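Local atomic coordinates of 2-aminomuconate 6-semialdehyde dehydrogenase (PDB entry 4U3W), a protein that probably oxidises 2-aminomuconate 6-semialdehyde to 2-aminomuconate with NAD+ as the electron acceptor. Residues G167-W172 with V194-E199; G190-A195 with P219-L224; T300-V305 with G346-R351. One frame throughout, in Å; residues are numbered along the deposited sequence. Where two conformers were deposited one is given.

Overall arrangement
All three contacts are buried. Contacts 1 and 2 sit side by side in one sheet and share Val194 and Ala195: strand 192-196 pairs with 153-169 in contact 1 and with 222-224 in contact 2. Both rest on parallel backbone pairing, but contact 1 runs past its strand ends into water bridges and a lysine-glutamate pair, whereas contact 2 is reinforced by an asparagine amide between its strands. Contact 3 is smaller and joins two loops without strand pairing, through one glutamine and a few apolar groups. Its centre lies about 19 Å from that of contact 1, yet they touch, Trp172 packing on Gln304 and Ile349. Contacts 2 and 3 do not meet.

Contact 1: G167-W172 with V194-E199; sequences GIISPW and VAKPSE
Trp172 meets Ser198 along the rim of its indole: Ser198 OG lies in the ring plane at its edge, 3.7 Å from Trp172 CD1. Ser198 turns this hydroxyl away from its own N (chi1 174°), and the hydroxyl oxygen accepts a hydrogen bond from Glu200 N. Before this loop pair, strands 167-169 and 194-196 run parallel, their axes 12° apart. Ile168 N donates to Val194 O at 2.9 Å, and Lys196 N returns a nearly straight bond to Ile168 O at 2.7 Å. The last link, Ser170 N to Lys196 O, stretches to 3.2 Å. Beyond it water takes over: one molecule joins Ser170 OG, Pro171 O and Ser198 N, and another donates to both Ser170 O and Lys196 O. On one face of the sheet Ile168 CB abuts Ala195 CB at 4.0 Å; on the other Ile169 lies beside the lysine chain. Bends at chi3 and chi4 (both 83°) curl Lys196 back so that NZ reaches Pro197 O at 2.9 Å, from above that carbonyl plane. NZ also donates to Gly227 O and makes a salt bridge to Glu199 OE1, with only a weak hydrogen bond. In related dehydrogenases this Lys-Pro-Ser-Glu motif carries the lysine and glutamate that hold the adenine-side ribose of NAD, and a similar role is probable here. The pair belongs to the beta-alpha-beta unit 153-169, 175-188, 192-196: helix 175-188 covers the face of Ile168 and Ala195, helix 233-238 that of Ile169, Val194 and Lys196, and strand 245-249 flanks 153-169.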
ATOM      1  N   GLY A 167     -17.730  -9.089  20.670  1.00 27.59           N
ATOM      2  CA  GLY A 167     -17.958  -8.858  22.078  1.00 31.24           C
ATOM      3  C   GLY A 167     -16.911  -7.853  22.579  1.00 30.89           C
ATOM      4  O   GLY A 167     -15.722  -8.047  22.342  1.00 32.04           O
ATOM      5  N   ILE A 168     -17.365  -6.791  23.249  1.00 28.09           N
ATOM      6  CA  ILE A 168     -16.490  -5.656  23.632  1.00 28.48           C
ATOM      7  C   ILE A 168     -16.560  -5.479  25.143  1.00 28.62           C
ATOM      8  O   ILE A 168     -17.637  -5.227  25.698  1.00 26.53           O
ATOM      9  CB  ILE A 168     -16.906  -4.346  22.933  1.00 26.01           C
ATOM     10  CG1 ILE A 168     -16.658  -4.439  21.388  1.00 25.93           C
ATOM     11  CG2 ILE A 168     -16.111  -3.127  23.543  1.00 27.46           C
ATOM     12  CD1 ILE A 168     -17.163  -3.229  20.616  1.00 28.19           C
ATOM     13  N   ILE A 169     -15.434  -5.663  25.818  1.00 27.11           N
ATOM     14  CA  ILE A 169     -15.403  -5.487  27.250  1.00 27.27           C
ATOM     15  C   ILE A 169     -14.473  -4.297  27.564  1.00 31.42           C
ATOM     16  O   ILE A 169     -13.287  -4.358  27.260  1.00 30.29           O
ATOM     17  CB  ILE A 169     -14.923  -6.720  27.931  1.00 29.71           C
ATOM     18  CG1 ILE A 169     -16.005  -7.830  27.765  1.00 37.13           C
ATOM     19  CG2 ILE A 169     -14.763  -6.498  29.420  1.00 28.26           C
ATOM     20  CD1 ILE A 169     -15.475  -9.180  27.907  1.00 37.20           C
ATOM     21  N   SER A 170     -15.005  -3.212  28.103  1.00 30.22           N
ATOM     22  CA  SER A 170     -14.168  -1.996  28.160  1.00 29.12           C
ATOM     23  C   SER A 170     -13.911  -1.550  29.591  1.00 27.01           C
ATOM     24  O   SER A 170     -14.662  -1.913  30.523  1.00 26.92           O
ATOM     25  CB  SER A 170     -14.795  -0.857  27.305  1.00 31.84           C
ATOM     26  OG  SER A 170     -15.995  -0.438  27.857  1.00 34.64           O
ATOM     27  N   PRO A 171     -12.798  -0.812  29.790  1.00 26.98           N
ATOM     28  CA  PRO A 171     -12.312  -0.488  31.130  1.00 27.31           C
ATOM     29  C   PRO A 171     -12.968   0.766  31.743  1.00 29.77           C
ATOM     30  O   PRO A 171     -13.688   1.510  31.065  1.00 26.36           O
ATOM     31  CB  PRO A 171     -10.797  -0.260  30.896  1.00 27.88           C
ATOM     32  CG  PRO A 171     -10.755   0.351  29.510  1.00 31.11           C
ATOM     33  CD  PRO A 171     -11.834  -0.371  28.728  1.00 28.72           C
ATOM     34  N   TRP A 172     -12.679   1.026  33.016  1.00 27.15           N
ATOM     35  CA  TRP A 172     -13.274   2.162  33.691  1.00 27.49           C
ATOM     36  C   TRP A 172     -12.454   3.458  33.582  1.00 29.19           C
ATOM     37  O   TRP A 172     -12.915   4.530  34.013  1.00 31.46           O
ATOM     38  CB  TRP A 172     -13.484   1.860  35.187  1.00 27.02           C
ATOM     39  CG  TRP A 172     -12.314   1.206  35.903  1.00 31.84           C
ATOM     40  CD1 TRP A 172     -12.219  -0.113  36.262  1.00 32.26           C
ATOM     41  CD2 TRP A 172     -11.119   1.845  36.409  1.00 30.49           C
ATOM     42  NE1 TRP A 172     -11.023  -0.342  36.912  1.00 32.44           N
ATOM     43  CE2 TRP A 172     -10.333   0.838  37.021  1.00 32.63           C
ATOM     44  CE3 TRP A 172     -10.636   3.173  36.396  1.00 30.95           C
ATOM     45  CZ2 TRP A 172      -9.091   1.112  37.627  1.00 35.30           C
ATOM     46  CZ3 TRP A 172      -9.396   3.447  37.002  1.00 31.15           C
ATOM     47  CH2 TRP A 172      -8.630   2.423  37.598  1.00 34.65           C
ATOM     48  N   VAL A 194     -22.006  -6.628  20.939  1.00 26.51           N
ATOM     49  CA  VAL A 194     -22.513  -6.810  22.280  1.00 26.71           C
ATOM     50  C   VAL A 194     -21.421  -6.272  23.198  1.00 29.38           C
ATOM     51  O   VAL A 194     -20.311  -6.814  23.225  1.00 26.71           O
ATOM     52  CB  VAL A 194     -22.789  -8.285  22.628  1.00 27.44           C
ATOM     53  CG1 VAL A 194     -23.226  -8.420  24.150  1.00 27.68           C
ATOM     54  CG2 VAL A 194     -23.860  -8.844  21.710  1.00 27.78           C
ATOM     55  N   ALA A 195     -21.733  -5.181  23.894  1.00 26.12           N
ATOM     56  CA  ALA A 195     -20.716  -4.437  24.599  1.00 25.89           C
ATOM     57  C   ALA A 195     -21.028  -4.324  26.078  1.00 27.26           C
ATOM     58  O   ALA A 195     -22.122  -3.937  26.455  1.00 27.42           O
ATOM     59  CB  ALA A 195     -20.571  -3.031  24.007  1.00 27.78           C
ATOM     60  N   LYS A 196     -20.024  -4.597  26.897  1.00 26.26           N
ATOM     61  CA  LYS A 196     -20.196  -4.535  28.349  1.00 26.31           C
ATOM     62  C   LYS A 196     -19.213  -3.541  28.955  1.00 29.31           C
ATOM     63  O   LYS A 196     -18.036  -3.844  29.051  1.00 30.14           O
ATOM     64  CB  LYS A 196     -19.953  -5.876  29.019  1.00 29.05           C
ATOM     65  CG  LYS A 196     -20.407  -5.760  30.598  1.00 32.56           C
ATOM     66  CD  LYS A 196     -19.655  -6.623  31.508  1.00 31.75           C
ATOM     67  CE  LYS A 196     -18.357  -6.117  31.984  1.00 29.78           C
ATOM     68  NZ  LYS A 196     -18.425  -5.201  33.151  1.00 27.52           N
ATOM     69  N   PRO A 197     -19.691  -2.359  29.351  1.00 29.41           N
ATOM     70  CA  PRO A 197     -18.775  -1.367  29.952  1.00 29.60           C
ATOM     71  C   PRO A 197     -18.487  -1.746  31.383  1.00 28.85           C
ATOM     72  O   PRO A 197     -19.151  -2.635  31.979  1.00 29.33           O
ATOM     73  CB  PRO A 197     -19.556  -0.062  29.898  1.00 28.97           C
ATOM     74  CG  PRO A 197     -21.071  -0.548  30.040  1.00 27.88           C
ATOM     75  CD  PRO A 197     -21.094  -1.903  29.299  1.00 28.45           C
ATOM     76  N   SER A 198     -17.492  -1.087  31.951  1.00 27.15           N
ATOM     77  CA  SER A 198     -17.131  -1.380  33.328  1.00 26.34           C
ATOM     78  C   SER A 198     -18.276  -1.104  34.304  1.00 29.19           C
ATOM     79  O   SER A 198     -19.062  -0.161  34.136  1.00 25.69           O
ATOM     80  CB  SER A 198     -15.880  -0.588  33.763  1.00 29.43           C
ATOM     81  OG  SER A 198     -15.697  -0.822  35.146  1.00 28.19           O
ATOM     82  N   GLU A 199     -18.401  -1.995  35.306  1.00 27.68           N
ATOM     83  CA  GLU A 199     -19.410  -1.804  36.335  1.00 28.18           C
ATOM     84  C   GLU A 199     -19.175  -0.465  37.078  1.00 29.40           C
ATOM     85  O   GLU A 199     -20.118   0.091  37.607  1.00 27.17           O
ATOM     86  CB  GLU A 199     -19.439  -2.986  37.344  1.00 27.11           C
ATOM     87  CG  GLU A 199     -18.115  -3.208  38.106  1.00 29.91           C
ATOM     88  CD  GLU A 199     -17.129  -4.141  37.374  1.00 31.78           C
ATOM     89  OE1 GLU A 199     -17.244  -4.366  36.134  1.00 32.96           O
ATOM     90  OE2 GLU A 199     -16.202  -4.645  38.044  1.00 34.11           O
TER
HETATM   91  O   HOH W   1     -16.426   1.222  30.548  1.00 29.71           O
HETATM   92  O   HOH W   2     -16.012  -4.126  31.426  1.00 33.49           O

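Contact 2: G190-A195 with P219-L224; sequences GNCVVA and PGVFNL
Asn223 and Val193 meet in a Rossmann-like beta-alpha-beta unit, in which strand 192-196 is connected by way of helix 203-214 to the parallel strand 222-224. The strand axes are 4.8 Å apart, and together with Ala195 these two residues are among those most deeply covered by the contact. Val193 uses both its backbone N and its O on segment 219-224: its N donates to Val221 O at 2.8 Å, while its O receives Asn223 N at 2.9 Å. Two residues on, Ala195 N closes the next link to Asn223 O, also at 2.9 Å, and Leu224 CD1 reaches over to Ala195 O at 3.5 Å. The Val193 side chain, modelled in two conformers, lies on the same face as Ala195, Phe222 and Leu224, toward helix 175-188. On the other face Asn223 packs against Ala68 of helix 58-76, with Val194 CG2 next to its amide. At the start of strand 192-195, Cys192 SG packs on Val221 CG2 at 4.2 Å. Asn223 places CG beside its own N (chi1 -51°), folding the amide back along the start of its strand. ND2 then serves two acceptors, Gly220 O at 2.9 Å, approached from well above that carbonyl plane, and Val193 O. With OD1 taking a hydrogen bond from Asn29 N, the amide is gripped at both ends, which fixes its rotation and satisfies its buried polar atoms. Val193 O thus accepts twice from one residue: Asn223 N and Asn223 ND2 come at it from opposite faces of its carbonyl plane, the side-chain bond being 3.0 Å long.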
ATOM      1  N   GLY A 190     -19.098  -3.502   9.559  1.00 27.83           N
ATOM      2  CA  GLY A 190     -20.347  -4.178   9.273  1.00 29.48           C
ATOM      3  C   GLY A 190     -20.659  -5.262  10.272  1.00 30.86           C
ATOM      4  O   GLY A 190     -21.531  -6.107  10.002  1.00 30.28           O
ATOM      5  N   ASN A 191     -19.950  -5.271  11.413  1.00 29.34           N
ATOM      6  CA  ASN A 191     -20.312  -6.219  12.498  1.00 29.43           C
ATOM      7  C   ASN A 191     -21.473  -5.740  13.336  1.00 31.12           C
ATOM      8  O   ASN A 191     -21.723  -4.528  13.413  1.00 28.66           O
ATOM      9  CB  ASN A 191     -19.148  -6.451  13.465  1.00 29.45           C
ATOM     10  CG  ASN A 191     -17.904  -6.911  12.774  1.00 28.36           C
ATOM     11  OD1 ASN A 191     -17.780  -8.094  12.435  1.00 29.03           O
ATOM     12  ND2 ASN A 191     -16.941  -5.978  12.561  1.00 27.65           N
ATOM     13  N   CYS A 192     -22.136  -6.671  14.039  1.00 29.13           N
ATOM     14  CA  CYS A 192     -22.948  -6.277  15.159  1.00 29.20           C
ATOM     15  C   CYS A 192     -22.115  -6.364  16.449  1.00 28.14           C
ATOM     16  O   CYS A 192     -21.070  -7.018  16.501  1.00 28.23           O
ATOM     17  CB  CYS A 192     -24.212  -7.181  15.283  1.00 27.12           C
ATOM     18  SG  CYS A 192     -25.226  -6.969  13.728  1.00 33.01           S
ATOM     19  N   VAL A 193     -22.603  -5.736  17.509  1.00 27.66           N
ATOM     20  CA  VAL A 193     -21.807  -5.553  18.726  0.68 26.00           C
ATOM     21  C   VAL A 193     -22.630  -5.941  19.995  1.00 26.26           C
ATOM     22  O   VAL A 193     -23.788  -5.575  20.099  1.00 26.28           O
ATOM     23  CB  VAL A 193     -21.343  -4.069  18.816  0.68 29.28           C
ATOM     24  CG1 VAL A 193     -20.971  -3.668  20.224  0.68 29.98           C
ATOM     25  CG2 VAL A 193     -20.195  -3.765  17.794  0.68 25.35           C
ATOM     26  N   VAL A 194     -22.006  -6.628  20.939  1.00 26.51           N
ATOM     27  CA  VAL A 194     -22.513  -6.810  22.280  1.00 26.71           C
ATOM     28  C   VAL A 194     -21.421  -6.272  23.198  1.00 29.38           C
ATOM     29  O   VAL A 194     -20.311  -6.814  23.225  1.00 26.71           O
ATOM     30  CB  VAL A 194     -22.789  -8.285  22.628  1.00 27.44           C
ATOM     31  CG1 VAL A 194     -23.226  -8.420  24.150  1.00 27.68           C
ATOM     32  CG2 VAL A 194     -23.860  -8.844  21.710  1.00 27.78           C
ATOM     33  N   ALA A 195     -21.733  -5.181  23.894  1.00 26.12           N
ATOM     34  CA  ALA A 195     -20.716  -4.437  24.599  1.00 25.89           C
ATOM     35  C   ALA A 195     -21.028  -4.324  26.078  1.00 27.26           C
ATOM     36  O   ALA A 195     -22.122  -3.937  26.455  1.00 27.42           O
ATOM     37  CB  ALA A 195     -20.571  -3.031  24.007  1.00 27.78           C
ATOM     38  N   PRO A 219     -32.430  -2.735  14.979  1.00 33.43           N
ATOM     39  CA  PRO A 219     -32.428  -3.467  16.265  1.00 33.84           C
ATOM     40  C   PRO A 219     -31.454  -4.663  16.209  1.00 32.70           C
ATOM     41  O   PRO A 219     -31.362  -5.370  15.193  1.00 31.96           O
ATOM     42  CB  PRO A 219     -33.913  -3.923  16.441  1.00 32.69           C
ATOM     43  CG  PRO A 219     -34.503  -3.867  14.989  1.00 40.76           C
ATOM     44  CD  PRO A 219     -33.755  -2.690  14.331  1.00 37.88           C
ATOM     45  N   GLY A 220     -30.671  -4.834  17.278  1.00 32.39           N
ATOM     46  CA  GLY A 220     -29.684  -5.916  17.336  1.00 29.77           C
ATOM     47  C   GLY A 220     -28.290  -5.590  16.835  1.00 28.97           C
ATOM     48  O   GLY A 220     -27.343  -6.340  17.090  1.00 28.79           O
ATOM     49  N   VAL A 221     -28.143  -4.466  16.130  1.00 27.09           N
ATOM     50  CA  VAL A 221     -26.823  -4.104  15.624  1.00 26.59           C
ATOM     51  C   VAL A 221     -25.903  -3.661  16.765  1.00 27.39           C
ATOM     52  O   VAL A 221     -24.759  -4.091  16.826  1.00 29.09           O
ATOM     53  CB  VAL A 221     -26.917  -2.988  14.511  1.00 30.90           C
ATOM     54  CG1 VAL A 221     -25.550  -2.445  14.174  1.00 25.94           C
ATOM     55  CG2 VAL A 221     -27.618  -3.555  13.248  1.00 33.79           C
ATOM     56  N   PHE A 222     -26.429  -2.851  17.688  1.00 28.86           N
ATOM     57  CA  PHE A 222     -25.697  -2.441  18.858  1.00 25.72           C
ATOM     58  C   PHE A 222     -26.464  -2.871  20.150  1.00 27.98           C
ATOM     59  O   PHE A 222     -27.600  -2.458  20.356  1.00 28.89           O
ATOM     60  CB  PHE A 222     -25.490  -0.924  18.883  1.00 25.71           C
ATOM     61  CG  PHE A 222     -24.844  -0.445  20.153  1.00 27.00           C
ATOM     62  CD1 PHE A 222     -23.447  -0.406  20.262  1.00 29.17           C
ATOM     63  CD2 PHE A 222     -25.621  -0.012  21.226  1.00 26.33           C
ATOM     64  CE1 PHE A 222     -22.822   0.045  21.425  1.00 31.60           C
ATOM     65  CE2 PHE A 222     -25.006   0.432  22.392  1.00 27.37           C
ATOM     66  CZ  PHE A 222     -23.617   0.458  22.496  1.00 30.65           C
ATOM     67  N   ASN A 223     -25.817  -3.660  21.000  1.00 26.02           N
ATOM     68  CA  ASN A 223     -26.442  -4.150  22.252  1.00 26.32           C
ATOM     69  C   ASN A 223     -25.525  -3.809  23.425  1.00 26.02           C
ATOM     70  O   ASN A 223     -24.320  -4.007  23.342  1.00 26.66           O
ATOM     71  CB  ASN A 223     -26.706  -5.649  22.200  1.00 26.93           C
ATOM     72  CG  ASN A 223     -27.437  -6.041  20.966  1.00 29.65           C
ATOM     73  OD1 ASN A 223     -28.661  -5.996  20.908  1.00 29.49           O
ATOM     74  ND2 ASN A 223     -26.692  -6.402  19.951  1.00 27.20           N
ATOM     75  N   LEU A 224     -26.115  -3.249  24.485  1.00 25.97           N
ATOM     76  CA  LEU A 224     -25.401  -2.883  25.709  1.00 25.75           C
ATOM     77  C   LEU A 224     -25.851  -3.766  26.858  1.00 26.17           C
ATOM     78  O   LEU A 224     -27.054  -3.895  27.112  1.00 27.17           O
ATOM     79  CB  LEU A 224     -25.683  -1.422  26.075  1.00 25.71           C
ATOM     80  CG  LEU A 224     -24.984  -0.967  27.367  1.00 30.37           C
ATOM     81  CD1 LEU A 224     -23.525  -0.751  27.081  1.00 31.48           C
ATOM     82  CD2 LEU A 224     -25.599   0.367  27.741  1.00 30.74           C
TER

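Contact 3: T300-V305 with G346-R351; sequences TNAGQV and GPLISR
Ala302 and Gln304 face Gly346-Ile349 from a tight left-handed turn: Asn301, Ala302 and Gly303 all have positive phi, with Ala302 at 56°/36°. This turn follows helix 287-299 and is tied by Gly303 N to Thr300 O and by Gln304 N to Asn301 O. Opposite it, Gly346-Leu348 run extended without forming a strand, and Ser350 is the N-cap of helix 351-366, its OG capping His353 N. Gln304 spans the gap with its chain extended beyond CG. Its OE1 takes Ile349 N at 3.0 Å, the donor lying in the carbonyl plane on a lone pair, and also rests 3.5 Å from Leu348 CD2. The other end of the amide turns back to its own loop, NE2 donating to Asn301 O at 3.2 Å; that oxygen receives Gln304 N from the opposite face of its plane. NE2 also donates to a water molecule, so that partners on both sides hold the buried amide in one orientation. In turn Asn301 ND2 donates to Gln304 O at 3.0 Å, from above the carbonyl plane. Leu348 crosses the glutamine chain: CG stands beside the backbone N (chi1 -56°), and CD2 packs against both Gln304 CD (3.6 Å) and Ala302 CB (4.0 Å). Ala302 CB touches Gly346 O as well. Trp172 lies against both Gln304 and Ile349, while Asn173 exchanges hydrogen bonds with Asn301 and Gln304. Gly-Gln-Val here matches the Gly-Gln-x-Cys motif of aldehyde dehydrogenases, whose cysteine is the family nucleophile; the contact therefore joins the loop that probably leads into the catalytic cysteine to the loop before helix 351-366, next to Asn173, whose counterpart in relatives helps form the oxyanion hole.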
ATOM      1  N   THR A 300      -1.708  12.481  34.674  1.00 29.23           N
ATOM      2  CA  THR A 300      -2.939  12.590  33.878  1.00 26.70           C
ATOM      3  C   THR A 300      -3.999  11.574  34.375  1.00 28.61           C
ATOM      4  O   THR A 300      -3.672  10.399  34.593  1.00 29.03           O
ATOM      5  CB  THR A 300      -2.667  12.347  32.372  1.00 26.79           C
ATOM      6  OG1 THR A 300      -1.912  13.454  31.832  1.00 29.53           O
ATOM      7  CG2 THR A 300      -3.998  12.211  31.578  1.00 31.91           C
ATOM      8  N   ASN A 301      -5.246  12.013  34.554  1.00 29.50           N
ATOM      9  CA  ASN A 301      -6.330  11.100  35.039  1.00 27.58           C
ATOM     10  C   ASN A 301      -5.956  10.426  36.346  1.00 28.86           C
ATOM     11  O   ASN A 301      -6.259   9.241  36.539  1.00 28.53           O
ATOM     12  CB  ASN A 301      -6.660   9.998  33.955  1.00 28.94           C
ATOM     13  CG  ASN A 301      -8.073   9.369  34.107  1.00 41.82           C
ATOM     14  OD1 ASN A 301      -9.044  10.048  34.451  1.00 39.88           O
ATOM     15  ND2 ASN A 301      -8.184   8.048  33.815  1.00 43.52           N
ATOM     16  N   ALA A 302      -5.261  11.156  37.213  1.00 29.36           N
ATOM     17  CA  ALA A 302      -4.755  10.641  38.485  1.00 29.06           C
ATOM     18  C   ALA A 302      -3.877   9.396  38.283  1.00 27.00           C
ATOM     19  O   ALA A 302      -3.889   8.488  39.117  1.00 28.03           O
ATOM     20  CB  ALA A 302      -5.926  10.355  39.484  1.00 30.00           C
ATOM     21  N   GLY A 303      -3.101   9.366  37.184  1.00 27.56           N
ATOM     22  CA  GLY A 303      -2.206   8.237  36.907  1.00 28.58           C
ATOM     23  C   GLY A 303      -2.942   6.960  36.435  1.00 32.68           C
ATOM     24  O   GLY A 303      -2.347   5.893  36.324  1.00 35.99           O
ATOM     25  N   GLN A 304      -4.225   7.085  36.117  1.00 29.95           N
ATOM     26  CA  GLN A 304      -5.045   5.915  35.721  1.00 30.31           C
ATOM     27  C   GLN A 304      -5.173   5.793  34.178  1.00 32.47           C
ATOM     28  O   GLN A 304      -6.271   5.804  33.609  1.00 33.19           O
ATOM     29  CB  GLN A 304      -6.419   6.019  36.379  1.00 29.70           C
ATOM     30  CG  GLN A 304      -6.401   6.050  37.920  1.00 27.75           C
ATOM     31  CD  GLN A 304      -7.800   6.349  38.511  1.00 32.13           C
ATOM     32  OE1 GLN A 304      -8.344   5.545  39.282  1.00 32.30           O
ATOM     33  NE2 GLN A 304      -8.357   7.529  38.190  1.00 31.91           N
ATOM     34  N   VAL A 305      -4.041   5.748  33.488  1.00 33.60           N
ATOM     35  CA  VAL A 305      -4.039   5.489  32.039  1.00 33.95           C
ATOM     36  C   VAL A 305      -3.062   4.374  31.850  1.00 33.16           C
ATOM     37  O   VAL A 305      -2.037   4.367  32.534  1.00 36.73           O
ATOM     38  CB  VAL A 305      -3.644   6.699  31.239  1.00 36.69           C
ATOM     39  CG1 VAL A 305      -3.885   6.424  29.746  1.00 39.25           C
ATOM     40  CG2 VAL A 305      -4.467   7.884  31.671  1.00 36.63           C
ATOM     41  N   GLY A 346      -8.400  14.768  39.826  1.00 27.12           N
ATOM     42  CA  GLY A 346      -9.566  14.148  40.488  1.00 28.83           C
ATOM     43  C   GLY A 346      -9.219  12.938  41.356  1.00 26.32           C
ATOM     44  O   GLY A 346      -8.053  12.659  41.580  1.00 25.59           O
ATOM     45  N   PRO A 347     -10.246  12.236  41.870  1.00 27.25           N
ATOM     46  CA  PRO A 347     -10.062  11.042  42.698  1.00 24.96           C
ATOM     47  C   PRO A 347      -9.681   9.790  41.844  1.00 27.64           C
ATOM     48  O   PRO A 347      -9.834   9.801  40.609  1.00 28.54           O
ATOM     49  CB  PRO A 347     -11.478  10.823  43.310  1.00 24.46           C
ATOM     50  CG  PRO A 347     -12.412  11.298  42.269  1.00 23.13           C
ATOM     51  CD  PRO A 347     -11.669  12.534  41.617  1.00 22.75           C
ATOM     52  N   LEU A 348      -9.241   8.723  42.501  1.00 27.71           N
ATOM     53  CA  LEU A 348      -9.273   7.369  41.880  1.00 25.84           C
ATOM     54  C   LEU A 348     -10.695   6.900  41.693  1.00 28.47           C
ATOM     55  O   LEU A 348     -11.678   7.492  42.220  1.00 28.49           O
ATOM     56  CB  LEU A 348      -8.508   6.355  42.721  1.00 27.24           C
ATOM     57  CG  LEU A 348      -7.057   6.802  42.958  1.00 28.70           C
ATOM     58  CD1 LEU A 348      -6.330   5.792  43.894  1.00 29.05           C
ATOM     59  CD2 LEU A 348      -6.274   7.035  41.700  1.00 30.87           C
ATOM     60  N   ILE A 349     -10.831   5.826  40.903  1.00 26.54           N
ATOM     61  CA  ILE A 349     -12.133   5.402  40.462  1.00 25.89           C
ATOM     62  C   ILE A 349     -13.016   4.916  41.604  1.00 26.90           C
ATOM     63  O   ILE A 349     -14.236   5.006  41.494  1.00 27.68           O
ATOM     64  CB  ILE A 349     -12.023   4.261  39.375  1.00 32.08           C
ATOM     65  CG1 ILE A 349     -13.362   4.011  38.708  1.00 29.61           C
ATOM     66  CG2 ILE A 349     -11.377   2.978  39.959  1.00 26.13           C
ATOM     67  CD1 ILE A 349     -13.854   5.260  37.938  1.00 32.28           C
ATOM     68  N   SER A 350     -12.416   4.390  42.667  1.00 27.88           N
ATOM     69  CA  SER A 350     -13.226   3.690  43.694  1.00 28.83           C
ATOM     70  C   SER A 350     -12.427   3.566  44.969  1.00 29.69           C
ATOM     71  O   SER A 350     -11.201   3.637  44.931  1.00 29.55           O
ATOM     72  CB  SER A 350     -13.640   2.269  43.238  1.00 29.89           C
ATOM     73  OG  SER A 350     -12.487   1.435  43.331  1.00 29.98           O
ATOM     74  N   ARG A 351     -13.094   3.356  46.097  1.00 28.39           N
ATOM     75  CA  ARG A 351     -12.322   3.216  47.328  1.00 34.66           C
ATOM     76  C   ARG A 351     -11.539   1.905  47.370  1.00 35.05           C
ATOM     77  O   ARG A 351     -10.465   1.848  47.960  1.00 36.64           O
ATOM     78  CB  ARG A 351     -13.210   3.348  48.583  1.00 41.63           C
ATOM     79  CG  ARG A 351     -13.401   4.837  48.906  1.00 46.36           C
ATOM     80  CD  ARG A 351     -14.364   5.107  50.040  1.00 50.32           C
ATOM     81  NE  ARG A 351     -13.725   4.948  51.345  1.00 53.24           N
ATOM     82  CZ  ARG A 351     -13.188   5.931  52.070  1.00 55.39           C
ATOM     83  NH1 ARG A 351     -13.187   7.185  51.633  1.00 50.90           N
ATOM     84  NH2 ARG A 351     -12.668   5.662  53.271  1.00 58.67           N
TER
HETATM   85  O   HOH W   3     -11.375   7.924  38.358  1.00 29.87           O